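Local coordinates for protein multicopper oxidase (Pseudomonas thermotolerans, PDB 6VOW) that probably oxidises phenolic, lignin-related substrates in the manner of a laccase, passing the electrons through its copper centres to reduce dioxygen to water, at residues Val47-Val52 against Val203-Asn208; Ala315-Ser320 against Pro409-Thr414; Asp403-Ile408 against Asp413-Gly418. One frame throughout, in Å; residues are numbered along the deposited sequence.

Contact 1: residues Val47-Val52 against Val203-Asn208; sequences VDMELV and VNARPN
Ala-205 meets Met-49 and Leu-51 in a small contact that buries about 122 Å² between a strand end and the type I' turn that follows strand 200-203. The methyl CB of Ala-205 faces the terminal methyl of Met-49, with Met-49 CE to Ala-205 CB at 4.1 Å. That thioether runs out extended as far as SD and then bends at its last torsion (chi3 60°), which swings CE toward the turn. Leu-51 comes in through one branch only: its CD2 lies 3.8 Å from Ala-205 O, so a methyl rests against a backbone carbonyl. The Leu-51 side chain also packs on Trp-174 and Thr-202.

The turn, from Val-203 to Arg-206, is closed by Arg-206 N to Val-203 O at 3.2 Å and Val-203 N to Arg-206 O at 2.9 Å. The small side chain of Ala-205 suits a backbone with positive phi (76°). Met-49, long and unbranched, can reach the turn with its terminal methyl, while its own backbone pairs with Thr-57.

No hydrogen bond crosses between the segments. The join between the end of strand 37-49, with the residues after it, and the turn is therefore mainly van der Waals packing, with little directional demand.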
ATOM      1  N   VAL A  47       7.221  -5.268  19.792  1.00 40.02           N
ATOM      2  CA  VAL A  47       6.243  -6.356  20.024  1.00 52.07           C
ATOM      3  C   VAL A  47       6.935  -7.728  19.827  1.00 42.84           C
ATOM      4  O   VAL A  47       7.410  -7.981  18.783  1.00 46.33           O
ATOM      5  CB  VAL A  47       5.026  -6.342  19.040  1.00 52.24           C
ATOM      6  CG1 VAL A  47       3.979  -7.366  19.515  1.00 51.32           C
ATOM      7  CG2 VAL A  47       4.394  -5.006  18.925  1.00 55.85           C
ATOM      8  N   ASP A  48       7.025  -8.569  20.855  1.00 44.39           N
ATOM      9  CA  ASP A  48       7.566  -9.915  20.689  1.00 47.09           C
ATOM     10  C   ASP A  48       6.400 -10.701  20.158  1.00 45.61           C
ATOM     11  O   ASP A  48       5.287 -10.592  20.645  1.00 50.52           O
ATOM     12  CB  ASP A  48       8.092 -10.523  21.997  1.00 46.06           C
ATOM     13  CG  ASP A  48       9.502 -10.082  22.322  1.00 52.34           C
ATOM     14  OD1 ASP A  48       9.988  -9.214  21.587  1.00 46.05           O
ATOM     15  OD2 ASP A  48      10.142 -10.607  23.294  1.00 58.48           O
ATOM     16  N   MET A  49       6.650 -11.454  19.132  1.00 47.07           N
ATOM     17  CA  MET A  49       5.613 -12.187  18.438  1.00 45.03           C
ATOM     18  C   MET A  49       6.060 -13.584  18.211  1.00 50.12           C
ATOM     19  O   MET A  49       7.210 -13.801  17.876  1.00 55.26           O
ATOM     20  CB  MET A  49       5.467 -11.592  17.093  1.00 44.02           C
ATOM     21  CG  MET A  49       4.903 -10.248  17.169  1.00 50.88           C
ATOM     22  SD  MET A  49       4.524  -9.722  15.551  1.00 53.43           S
ATOM     23  CE  MET A  49       3.323 -10.921  14.912  1.00 51.76           C
ATOM     24  N   GLU A  50       5.123 -14.518  18.358  1.00 53.30           N
ATOM     25  CA  GLU A  50       5.365 -15.973  18.179  1.00 51.33           C
ATOM     26  C   GLU A  50       4.849 -16.163  16.829  1.00 50.14           C
ATOM     27  O   GLU A  50       3.680 -16.473  16.673  1.00 62.97           O
ATOM     28  CB  GLU A  50       4.564 -16.846  19.200  1.00 52.32           C
ATOM     29  CG  GLU A  50       5.101 -18.262  19.527  1.00 57.96           C
ATOM     30  CD  GLU A  50       4.216 -19.033  20.524  1.00 76.10           C
ATOM     31  OE1 GLU A  50       3.279 -18.444  21.169  1.00 71.00           O
ATOM     32  OE2 GLU A  50       4.456 -20.260  20.643  1.00 69.69           O
ATOM     33  N   LEU A  51       5.666 -15.855  15.838  1.00 49.22           N
ATOM     34  CA  LEU A  51       5.287 -16.136  14.443  1.00 45.60           C
ATOM     35  C   LEU A  51       5.612 -17.546  14.065  1.00 58.19           C
ATOM     36  O   LEU A  51       4.910 -18.162  13.273  1.00 69.26           O
ATOM     37  CB  LEU A  51       6.072 -15.255  13.508  1.00 51.83           C
ATOM     38  CG  LEU A  51       5.591 -13.868  13.176  1.00 43.38           C
ATOM     39  CD1 LEU A  51       6.729 -13.209  12.451  1.00 50.91           C
ATOM     40  CD2 LEU A  51       4.401 -13.918  12.280  1.00 51.61           C
ATOM     41  N   VAL A  52       6.746 -18.014  14.567  1.00 65.83           N
ATOM     42  CA  VAL A  52       7.122 -19.374  14.398  1.00 53.60           C
ATOM     43  C   VAL A  52       6.810 -19.961  15.745  1.00 59.23           C
ATOM     44  O   VAL A  52       7.403 -19.501  16.732  1.00 56.26           O
ATOM     45  CB  VAL A  52       8.601 -19.480  14.038  1.00 56.19           C
ATOM     46  CG1 VAL A  52       9.079 -20.912  14.062  1.00 54.81           C
ATOM     47  CG2 VAL A  52       8.824 -18.927  12.644  1.00 56.52           C
ATOM     48  N   VAL A 203      -1.422 -13.507   6.952  1.00 35.46           N
ATOM     49  CA  VAL A 203      -2.575 -12.673   6.746  1.00 41.00           C
ATOM     50  C   VAL A 203      -2.961 -12.292   8.118  1.00 39.78           C
ATOM     51  O   VAL A 203      -3.281 -13.189   8.925  1.00 39.41           O
ATOM     52  CB  VAL A 203      -3.716 -13.452   6.088  1.00 44.11           C
ATOM     53  CG1 VAL A 203      -5.048 -12.783   6.345  1.00 43.49           C
ATOM     54  CG2 VAL A 203      -3.477 -13.502   4.599  1.00 46.35           C
ATOM     55  N   ASN A 204      -2.929 -10.982   8.380  1.00 41.07           N
ATOM     56  CA  ASN A 204      -3.231 -10.442   9.736  1.00 41.74           C
ATOM     57  C   ASN A 204      -2.382 -11.102  10.802  1.00 43.51           C
ATOM     58  O   ASN A 204      -2.873 -11.518  11.845  1.00 41.16           O
ATOM     59  CB  ASN A 204      -4.749 -10.614  10.034  1.00 40.34           C
ATOM     60  CG  ASN A 204      -5.641  -9.886   9.011  1.00 40.26           C
ATOM     61  OD1 ASN A 204      -5.210  -8.974   8.336  1.00 43.01           O
ATOM     62  ND2 ASN A 204      -6.880 -10.293   8.902  1.00 42.43           N
ATOM     63  N   ALA A 205      -1.082 -11.258  10.518  1.00 42.14           N
ATOM     64  CA  ALA A 205      -0.088 -11.880  11.490  1.00 50.19           C
ATOM     65  C   ALA A 205      -0.126 -13.399  11.666  1.00 51.83           C
ATOM     66  O   ALA A 205       0.651 -13.952  12.485  1.00 55.65           O
ATOM     67  CB  ALA A 205      -0.220 -11.264  12.863  1.00 50.72           C
ATOM     68  N   ARG A 206      -1.003 -14.074  10.927  1.00 51.33           N
ATOM     69  CA  ARG A 206      -1.202 -15.486  11.098  1.00 47.09           C
ATOM     70  C   ARG A 206      -0.874 -16.204   9.775  1.00 43.10           C
ATOM     71  O   ARG A 206      -1.386 -15.758   8.735  1.00 43.81           O
ATOM     72  CB  ARG A 206      -2.659 -15.700  11.458  1.00 49.79           C
ATOM     73  CG  ARG A 206      -3.139 -14.979  12.709  1.00 63.63           C
ATOM     74  CD  ARG A 206      -2.894 -15.754  14.000  1.00 78.80           C
ATOM     75  NE  ARG A 206      -3.635 -17.013  14.040  1.00 90.95           N
ATOM     76  CZ  ARG A 206      -4.899 -17.192  14.437  1.00 87.20           C
ATOM     77  NH1 ARG A 206      -5.680 -16.181  14.886  1.00109.25           N
ATOM     78  NH2 ARG A 206      -5.393 -18.440  14.366  1.00 68.97           N
ATOM     79  N   PRO A 207      -0.012 -17.275   9.803  1.00 54.84           N
ATOM     80  CA  PRO A 207       0.234 -18.019   8.563  1.00 54.25           C
ATOM     81  C   PRO A 207      -1.024 -18.810   8.266  1.00 52.38           C
ATOM     82  O   PRO A 207      -1.510 -19.616   9.070  1.00 48.36           O
ATOM     83  CB  PRO A 207       1.431 -18.921   8.900  1.00 56.81           C
ATOM     84  CG  PRO A 207       1.377 -19.088  10.384  1.00 51.55           C
ATOM     85  CD  PRO A 207       0.803 -17.819  10.921  1.00 51.81           C
ATOM     86  N   ASN A 208      -1.597 -18.442   7.149  1.00 51.16           N
ATOM     87  CA  ASN A 208      -2.655 -19.156   6.523  1.00 51.48           C
ATOM     88  C   ASN A 208      -3.867 -19.382   7.424  1.00 47.86           C
ATOM     89  O   ASN A 208      -4.200 -20.530   7.732  1.00 52.98           O
ATOM     90  CB  ASN A 208      -2.119 -20.477   5.956  1.00 59.41           C
ATOM     91  CG  ASN A 208      -3.164 -21.226   5.191  1.00 57.97           C
ATOM     92  OD1 ASN A 208      -3.937 -20.634   4.442  1.00 65.56           O
ATOM     93  ND2 ASN A 208      -3.238 -22.529   5.407  1.00 53.70           N
TER

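Contact 2: residues Ala315-Ser320 against Pro409-Thr414; sequences AEPDLS and PYFTDT
The extended edge strand 410-412 faces the irregular segment Ala-315 to Ser-320 without backbone pairing, the closest CA atoms, those of Glu-316 and Phe-411, lying 9.5 Å apart. Phe-411 bridges that gap. Its ring, long and rigid, reaches the proline ring of Pro-317 head-on, and Pro-317 CD lies near the ring plane at the edge, 3.8 Å from Phe-411 CZ. Since CD borders the rim rather than a face, this is edge packing and no stack. Proline suits the place: it keeps the loop extended and offers a compact apolar surface, whose other contacts include Ala-426.

Glu-316 comes to the same end of the ring by a different route. Its CB starts away from the strand, but the chain folds at chi2 (52°) and brings the carboxylate back, leaving Glu-316 OE2 4.0 Å from Phe-411 CZ. The carboxylate and ring planes are 46° apart. OE2 is held by a salt bridge to Lys-398, a residue of the neighbouring strand 397-402.

Farther along, Thr-414 OG1 donates to the anti lone pair of Asp-413 OD1 at 2.8 Å. Asp-413 OD1 is also hydrogen-bonded to His-96, and Thr-414 OG1 to His-391, both histidines of the Cu-O-Cu pocket.

The chemistry is therefore divided: the loop makes apolar contact with the edge strand and finds its ionic partner on the strand beside it, while Asp-413 and Thr-414, just beyond strand 410-412, probably help orient copper-site histidines.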
ATOM      1  N   ALA A 315      -8.604  14.866  -9.202  1.00 60.26           N
ATOM      2  CA  ALA A 315      -8.601  15.812 -10.293  1.00 61.50           C
ATOM      3  C   ALA A 315      -8.388  15.062 -11.618  1.00 69.04           C
ATOM      4  O   ALA A 315      -7.355  14.461 -11.826  1.00 66.63           O
ATOM      5  CB  ALA A 315      -7.509  16.873 -10.033  1.00 55.91           C
ATOM      6  N   GLU A 316      -9.400  15.060 -12.484  1.00 67.53           N
ATOM      7  CA  GLU A 316      -9.315  14.413 -13.778  1.00 58.62           C
ATOM      8  C   GLU A 316      -8.130  14.941 -14.521  1.00 57.20           C
ATOM      9  O   GLU A 316      -7.993  16.138 -14.705  1.00 64.53           O
ATOM     10  CB  GLU A 316     -10.577  14.656 -14.606  1.00 65.24           C
ATOM     11  CG  GLU A 316     -10.698  13.746 -15.820  1.00 73.53           C
ATOM     12  CD  GLU A 316     -10.550  12.257 -15.507  1.00 87.83           C
ATOM     13  OE1 GLU A 316     -11.506  11.671 -14.921  1.00 65.20           O
ATOM     14  OE2 GLU A 316      -9.478  11.676 -15.859  1.00 93.24           O
ATOM     15  N   PRO A 317      -7.219  14.070 -14.897  1.00 56.45           N
ATOM     16  CA  PRO A 317      -6.256  14.608 -15.831  1.00 54.79           C
ATOM     17  C   PRO A 317      -6.991  14.763 -17.166  1.00 60.22           C
ATOM     18  O   PRO A 317      -7.879  13.948 -17.488  1.00 67.96           O
ATOM     19  CB  PRO A 317      -5.121  13.576 -15.823  1.00 50.80           C
ATOM     20  CG  PRO A 317      -5.332  12.842 -14.555  1.00 56.37           C
ATOM     21  CD  PRO A 317      -6.824  12.753 -14.425  1.00 52.24           C
ATOM     22  N   ASP A 318      -6.664  15.874 -17.843  1.00 57.16           N
ATOM     23  CA  ASP A 318      -7.124  16.342 -19.167  1.00 61.81           C
ATOM     24  C   ASP A 318      -5.923  16.042 -20.131  1.00 49.97           C
ATOM     25  O   ASP A 318      -4.953  16.813 -20.192  1.00 53.93           O
ATOM     26  CB  ASP A 318      -7.512  17.888 -19.091  1.00 50.49           C
ATOM     27  CG  ASP A 318      -7.561  18.573 -20.471  1.00 67.85           C
ATOM     28  OD1 ASP A 318      -7.255  17.901 -21.478  1.00 49.94           O
ATOM     29  OD2 ASP A 318      -7.915  19.794 -20.566  1.00 97.21           O
ATOM     30  N   LEU A 319      -6.006  14.925 -20.854  1.00 59.32           N
ATOM     31  CA  LEU A 319      -4.915  14.480 -21.739  1.00 65.56           C
ATOM     32  C   LEU A 319      -4.534  15.477 -22.805  1.00 72.66           C
ATOM     33  O   LEU A 319      -3.353  15.620 -23.094  1.00 75.33           O
ATOM     34  CB  LEU A 319      -5.207  13.120 -22.384  1.00 59.71           C
ATOM     35  CG  LEU A 319      -5.436  11.967 -21.391  1.00 64.61           C
ATOM     36  CD1 LEU A 319      -5.152  10.623 -22.056  1.00 70.39           C
ATOM     37  CD2 LEU A 319      -4.595  12.110 -20.124  1.00 63.05           C
ATOM     38  N   SER A 320      -5.513  16.171 -23.388  1.00 76.53           N
ATOM     39  CA  SER A 320      -5.219  17.103 -24.460  1.00 68.97           C
ATOM     40  C   SER A 320      -4.333  18.258 -23.955  1.00 71.52           C
ATOM     41  O   SER A 320      -3.552  18.817 -24.736  1.00 85.42           O
ATOM     42  CB  SER A 320      -6.517  17.616 -25.094  1.00 81.88           C
ATOM     43  OG  SER A 320      -7.500  17.908 -24.100  1.00 77.59           O
ATOM     44  N   PRO A 409      -8.378   2.245 -17.791  1.00 54.32           N
ATOM     45  CA  PRO A 409      -7.762   3.342 -17.065  1.00 50.32           C
ATOM     46  C   PRO A 409      -8.330   3.497 -15.704  1.00 54.86           C
ATOM     47  O   PRO A 409      -9.553   3.493 -15.560  1.00 64.35           O
ATOM     48  CB  PRO A 409      -8.165   4.577 -17.893  1.00 44.99           C
ATOM     49  CG  PRO A 409      -8.305   4.066 -19.254  1.00 51.07           C
ATOM     50  CD  PRO A 409      -8.961   2.722 -19.081  1.00 53.50           C
ATOM     51  N   TYR A 410      -7.450   3.688 -14.724  1.00 51.46           N
ATOM     52  CA  TYR A 410      -7.882   3.757 -13.348  1.00 46.57           C
ATOM     53  C   TYR A 410      -6.912   4.609 -12.600  1.00 45.13           C
ATOM     54  O   TYR A 410      -5.801   4.884 -13.107  1.00 41.09           O
ATOM     55  CB  TYR A 410      -7.951   2.342 -12.744  1.00 50.80           C
ATOM     56  CG  TYR A 410      -6.599   1.631 -12.690  1.00 59.67           C
ATOM     57  CD1 TYR A 410      -5.939   1.202 -13.846  1.00 55.15           C
ATOM     58  CD2 TYR A 410      -5.985   1.383 -11.455  1.00 51.70           C
ATOM     59  CE1 TYR A 410      -4.701   0.561 -13.759  1.00 64.39           C
ATOM     60  CE2 TYR A 410      -4.804   0.724 -11.348  1.00 47.00           C
ATOM     61  CZ  TYR A 410      -4.161   0.323 -12.496  1.00 59.88           C
ATOM     62  OH  TYR A 410      -2.988  -0.308 -12.285  1.00 48.07           O
ATOM     63  N   PHE A 411      -7.361   5.064 -11.441  1.00 38.92           N
ATOM     64  CA  PHE A 411      -6.611   5.928 -10.519  1.00 42.88           C
ATOM     65  C   PHE A 411      -5.993   5.120  -9.437  1.00 45.64           C
ATOM     66  O   PHE A 411      -6.593   4.224  -8.908  1.00 47.64           O
ATOM     67  CB  PHE A 411      -7.524   6.930  -9.801  1.00 47.80           C
ATOM     68  CG  PHE A 411      -7.925   8.122 -10.658  1.00 45.56           C
ATOM     69  CD1 PHE A 411      -7.031   9.186 -10.861  1.00 41.14           C
ATOM     70  CD2 PHE A 411      -9.209   8.197 -11.188  1.00 43.72           C
ATOM     71  CE1 PHE A 411      -7.364  10.253 -11.646  1.00 46.63           C
ATOM     72  CE2 PHE A 411      -9.587   9.300 -11.968  1.00 48.37           C
ATOM     73  CZ  PHE A 411      -8.658  10.321 -12.192  1.00 46.44           C
ATOM     74  N   THR A 412      -4.809   5.499  -9.042  1.00 40.71           N
ATOM     75  CA  THR A 412      -4.018   4.756  -8.090  1.00 39.45           C
ATOM     76  C   THR A 412      -2.839   5.617  -7.727  1.00 43.65           C
ATOM     77  O   THR A 412      -2.556   6.556  -8.433  1.00 45.64           O
ATOM     78  CB  THR A 412      -3.570   3.405  -8.720  1.00 40.62           C
ATOM     79  OG1 THR A 412      -2.736   2.729  -7.817  1.00 43.38           O
ATOM     80  CG2 THR A 412      -2.850   3.596 -10.022  1.00 43.58           C
ATOM     81  N   ASP A 413      -2.182   5.294  -6.598  1.00 43.14           N
ATOM     82  CA  ASP A 413      -0.930   5.890  -6.130  1.00 43.17           C
ATOM     83  C   ASP A 413       0.257   4.972  -6.537  1.00 56.33           C
ATOM     84  O   ASP A 413       1.464   5.328  -6.397  1.00 61.25           O
ATOM     85  CB  ASP A 413      -0.978   6.110  -4.610  1.00 40.86           C
ATOM     86  CG  ASP A 413      -1.350   4.825  -3.819  1.00 57.89           C
ATOM     87  OD1 ASP A 413      -0.550   3.862  -3.871  1.00 65.11           O
ATOM     88  OD2 ASP A 413      -2.430   4.754  -3.138  1.00 64.00           O
ATOM     89  N   THR A 414      -0.072   3.790  -7.076  1.00 46.31           N
ATOM     90  CA  THR A 414       0.955   2.829  -7.445  1.00 48.16           C
ATOM     91  C   THR A 414       0.693   2.077  -8.703  1.00 46.16           C
ATOM     92  O   THR A 414      -0.385   1.648  -8.929  1.00 43.66           O
ATOM     93  CB  THR A 414       1.182   1.918  -6.256  1.00 43.21           C
ATOM     94  OG1 THR A 414       1.623   2.790  -5.250  1.00 44.65           O
ATOM     95  CG2 THR A 414       2.345   0.913  -6.457  1.00 52.24           C
TER

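Contact 3: residues Asp403-Ile408 against Asp413-Gly418; sequences DRREII and DTYLLG
Tyr-415, Ile-407 and Arg-405 make the close part of this contact. The tyrosine ring is thrown toward the loop, its CG lying opposite the backbone N (chi1 -174°), and its hydroxyl touches two partners that approach roughly at right angles. Ile-407 meets it through the tip of its longer branch, with Ile-407 CD1 3.5 Å from Tyr-415 OH and 4.1 Å from Tyr-415 CE1. Arg-405 slides past the ring, and its CD lies 3.6 Å from the same OH. Here the aliphatic stem of the arginine does the packing, its guanidinium plane turned 61° from the ring. The buried phenol is satisfied by a hydrogen bond to Glu-421, and Ile-407 and Tyr-415 both rest on Val-399.

Toward Gly-418 the fit slackens. Arg-405 NH2 is 3.1 Å from Leu-416 O but poorly angled, so no hydrogen bond forms. Leu-416 CG lies 4.1 Å from Arg-405 NH2, a loose contact. Arg-404 and Glu-406, on this loop, are exposed.

Strand 414-417 pairs with strand 388-392, Leu-417 with the copper ligand His-388, and the Leu-416 side chain is about 8 Å from a bound copper ion. A long, weak ion pair links Arg-405 NE to Glu-421 OE1, which also accepts Gly-418 N. The contact thus rests mainly on packing round Tyr-415, with Glu-421 linking both segments, weakly on the arginine side.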
ATOM      1  N   ASP A 403       2.753  -0.794 -22.536  1.00 87.49           N
ATOM      2  CA  ASP A 403       3.339  -1.672 -23.577  1.00 82.43           C
ATOM      3  C   ASP A 403       2.690  -3.031 -23.584  1.00 72.00           C
ATOM      4  O   ASP A 403       2.407  -3.605 -24.626  1.00 66.41           O
ATOM      5  CB  ASP A 403       4.792  -2.010 -23.217  1.00 76.31           C
ATOM      6  CG  ASP A 403       5.806  -1.096 -23.835  1.00 93.55           C
ATOM      7  OD1 ASP A 403       5.494  -0.471 -24.886  1.00 99.10           O
ATOM      8  OD2 ASP A 403       6.947  -1.056 -23.262  1.00 85.85           O
ATOM      9  N   ARG A 404       2.546  -3.564 -22.385  1.00 69.23           N
ATOM     10  CA  ARG A 404       2.380  -4.969 -22.215  1.00 71.49           C
ATOM     11  C   ARG A 404       0.912  -5.238 -22.011  1.00108.62           C
ATOM     12  O   ARG A 404       0.269  -5.934 -22.803  1.00117.28           O
ATOM     13  CB  ARG A 404       3.187  -5.487 -21.000  1.00 95.59           C
ATOM     14  CG  ARG A 404       4.551  -4.856 -20.757  1.00 96.76           C
ATOM     15  CD  ARG A 404       5.715  -5.583 -21.414  1.00 91.47           C
ATOM     16  NE  ARG A 404       5.933  -5.234 -22.812  1.00 76.57           N
ATOM     17  CZ  ARG A 404       7.084  -5.401 -23.471  1.00 90.71           C
ATOM     18  NH1 ARG A 404       8.167  -5.922 -22.877  1.00 92.01           N
ATOM     19  NH2 ARG A 404       7.144  -5.042 -24.750  1.00 80.04           N
ATOM     20  N   ARG A 405       0.388  -4.644 -20.944  1.00112.83           N
ATOM     21  CA  ARG A 405      -0.940  -4.918 -20.472  1.00 82.57           C
ATOM     22  C   ARG A 405      -1.918  -4.145 -21.364  1.00 81.23           C
ATOM     23  O   ARG A 405      -1.554  -3.142 -22.004  1.00 68.32           O
ATOM     24  CB  ARG A 405      -1.051  -4.519 -18.975  1.00 83.16           C
ATOM     25  CG  ARG A 405      -0.022  -5.204 -18.052  1.00 92.46           C
ATOM     26  CD  ARG A 405      -0.307  -5.127 -16.523  1.00111.11           C
ATOM     27  NE  ARG A 405       0.928  -5.252 -15.691  1.00114.75           N
ATOM     28  CZ  ARG A 405       1.056  -5.848 -14.490  1.00104.05           C
ATOM     29  NH1 ARG A 405       0.032  -6.427 -13.851  1.00107.17           N
ATOM     30  NH2 ARG A 405       2.259  -5.868 -13.917  1.00110.45           N
ATOM     31  N   GLU A 406      -3.150  -4.632 -21.461  1.00 76.28           N
ATOM     32  CA  GLU A 406      -4.216  -3.769 -21.926  1.00 86.92           C
ATOM     33  C   GLU A 406      -4.669  -3.087 -20.643  1.00 80.40           C
ATOM     34  O   GLU A 406      -4.773  -3.757 -19.633  1.00 75.41           O
ATOM     35  CB  GLU A 406      -5.347  -4.561 -22.607  1.00 96.09           C
ATOM     36  CG  GLU A 406      -6.347  -3.681 -23.340  1.00 94.74           C
ATOM     37  CD  GLU A 406      -5.677  -2.707 -24.317  1.00114.27           C
ATOM     38  OE1 GLU A 406      -5.176  -3.189 -25.363  1.00124.20           O
ATOM     39  OE2 GLU A 406      -5.634  -1.470 -24.034  1.00102.70           O
ATOM     40  N   ILE A 407      -4.863  -1.763 -20.652  1.00 70.50           N
ATOM     41  CA  ILE A 407      -5.307  -1.029 -19.433  1.00 63.98           C
ATOM     42  C   ILE A 407      -6.752  -0.531 -19.530  1.00 60.73           C
ATOM     43  O   ILE A 407      -7.122   0.109 -20.499  1.00 57.53           O
ATOM     44  CB  ILE A 407      -4.392   0.169 -19.129  1.00 63.48           C
ATOM     45  CG1 ILE A 407      -2.954  -0.328 -18.838  1.00 64.07           C
ATOM     46  CG2 ILE A 407      -4.939   1.038 -17.977  1.00 59.63           C
ATOM     47  CD1 ILE A 407      -2.754  -0.984 -17.496  1.00 51.40           C
ATOM     48  N   ILE A 408      -7.547  -0.827 -18.507  1.00 64.47           N
ATOM     49  CA  ILE A 408      -8.779  -0.099 -18.250  1.00 58.33           C
ATOM     50  C   ILE A 408      -8.352   0.995 -17.313  1.00 51.08           C
ATOM     51  O   ILE A 408      -8.010   0.698 -16.169  1.00 43.75           O
ATOM     52  CB  ILE A 408      -9.831  -0.944 -17.531  1.00 63.59           C
ATOM     53  CG1 ILE A 408     -10.198  -2.145 -18.429  1.00 61.65           C
ATOM     54  CG2 ILE A 408     -11.025  -0.037 -17.144  1.00 56.72           C
ATOM     55  CD1 ILE A 408     -11.280  -3.003 -17.841  1.00 68.04           C
ATOM     56  N   ASP A 413      -2.182   5.294  -6.598  1.00 43.14           N
ATOM     57  CA  ASP A 413      -0.930   5.890  -6.130  1.00 43.17           C
ATOM     58  C   ASP A 413       0.257   4.972  -6.537  1.00 56.33           C
ATOM     59  O   ASP A 413       1.464   5.328  -6.397  1.00 61.25           O
ATOM     60  CB  ASP A 413      -0.978   6.110  -4.610  1.00 40.86           C
ATOM     61  CG  ASP A 413      -1.350   4.825  -3.819  1.00 57.89           C
ATOM     62  OD1 ASP A 413      -0.550   3.862  -3.871  1.00 65.11           O
ATOM     63  OD2 ASP A 413      -2.430   4.754  -3.138  1.00 64.00           O
ATOM     64  N   THR A 414      -0.072   3.790  -7.076  1.00 46.31           N
ATOM     65  CA  THR A 414       0.955   2.829  -7.445  1.00 48.16           C
ATOM     66  C   THR A 414       0.693   2.077  -8.703  1.00 46.16           C
ATOM     67  O   THR A 414      -0.385   1.648  -8.929  1.00 43.66           O
ATOM     68  CB  THR A 414       1.182   1.918  -6.256  1.00 43.21           C
ATOM     69  OG1 THR A 414       1.623   2.790  -5.250  1.00 44.65           O
ATOM     70  CG2 THR A 414       2.345   0.913  -6.457  1.00 52.24           C
ATOM     71  N   TYR A 415       1.709   1.939  -9.532  1.00 46.16           N
ATOM     72  CA  TYR A 415       1.596   1.102 -10.712  1.00 49.86           C
ATOM     73  C   TYR A 415       2.678   0.032 -10.668  1.00 48.24           C
ATOM     74  O   TYR A 415       3.853   0.332 -10.528  1.00 46.83           O
ATOM     75  CB  TYR A 415       1.755   1.871 -12.009  1.00 46.29           C
ATOM     76  CG  TYR A 415       1.488   0.979 -13.186  1.00 54.73           C
ATOM     77  CD1 TYR A 415       0.206   0.410 -13.343  1.00 53.70           C
ATOM     78  CD2 TYR A 415       2.483   0.657 -14.132  1.00 50.19           C
ATOM     79  CE1 TYR A 415      -0.086  -0.435 -14.382  1.00 52.86           C
ATOM     80  CE2 TYR A 415       2.187  -0.214 -15.209  1.00 49.71           C
ATOM     81  CZ  TYR A 415       0.888  -0.747 -15.336  1.00 56.23           C
ATOM     82  OH  TYR A 415       0.480  -1.622 -16.375  1.00 58.92           O
ATOM     83  N   LEU A 416       2.279  -1.212 -10.809  1.00 46.88           N
ATOM     84  CA  LEU A 416       3.242  -2.329 -10.814  1.00 47.93           C
ATOM     85  C   LEU A 416       3.847  -2.455 -12.238  1.00 46.94           C
ATOM     86  O   LEU A 416       3.233  -2.992 -13.214  1.00 50.76           O
ATOM     87  CB  LEU A 416       2.552  -3.632 -10.295  1.00 44.23           C
ATOM     88  CG  LEU A 416       3.374  -4.889 -10.107  1.00 43.02           C
ATOM     89  CD1 LEU A 416       4.545  -4.728  -9.155  1.00 46.58           C
ATOM     90  CD2 LEU A 416       2.471  -6.004  -9.647  1.00 44.13           C
ATOM     91  N   LEU A 417       5.043  -1.914 -12.335  1.00 45.32           N
ATOM     92  CA  LEU A 417       5.710  -1.715 -13.591  1.00 44.87           C
ATOM     93  C   LEU A 417       6.480  -2.942 -13.970  1.00 45.27           C
ATOM     94  O   LEU A 417       7.533  -3.246 -13.370  1.00 49.85           O
ATOM     95  CB  LEU A 417       6.646  -0.546 -13.479  1.00 47.36           C
ATOM     96  CG  LEU A 417       7.133  -0.032 -14.825  1.00 46.05           C
ATOM     97  CD1 LEU A 417       5.995   0.415 -15.694  1.00 45.93           C
ATOM     98  CD2 LEU A 417       8.098   1.147 -14.529  1.00 50.97           C
ATOM     99  N   GLY A 418       5.949  -3.661 -14.955  1.00 38.69           N
ATOM    100  CA  GLY A 418       6.469  -4.975 -15.285  1.00 43.06           C
ATOM    101  C   GLY A 418       7.820  -4.849 -15.914  1.00 53.35           C
ATOM    102  O   GLY A 418       8.325  -3.738 -16.156  1.00 48.04           O
TER

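All three contacts are partly buried, and none has a hydrogen bond running directly between its segments. Contact 3 buries the most, 206 Å² against 122 and 118, with two buried touching residues; contacts 1 and 2 have one each, and contact 2 includes the exposed Glu-316. Contact 1 stands apart, across the chain's centre, and has no charged group in its contacts. Contacts 2 and 3, centres 13 Å apart, use consecutive edge strands of different sheets, 410-412 and 414-417, and touch where Tyr-410 OH lies 3.4 Å from Tyr-415 CD1. Both set aromatic rings beside charged residues. Contact 3 nears a copper ion through Leu-416, and the shared Asp-413 and Thr-414 reach copper-site histidines.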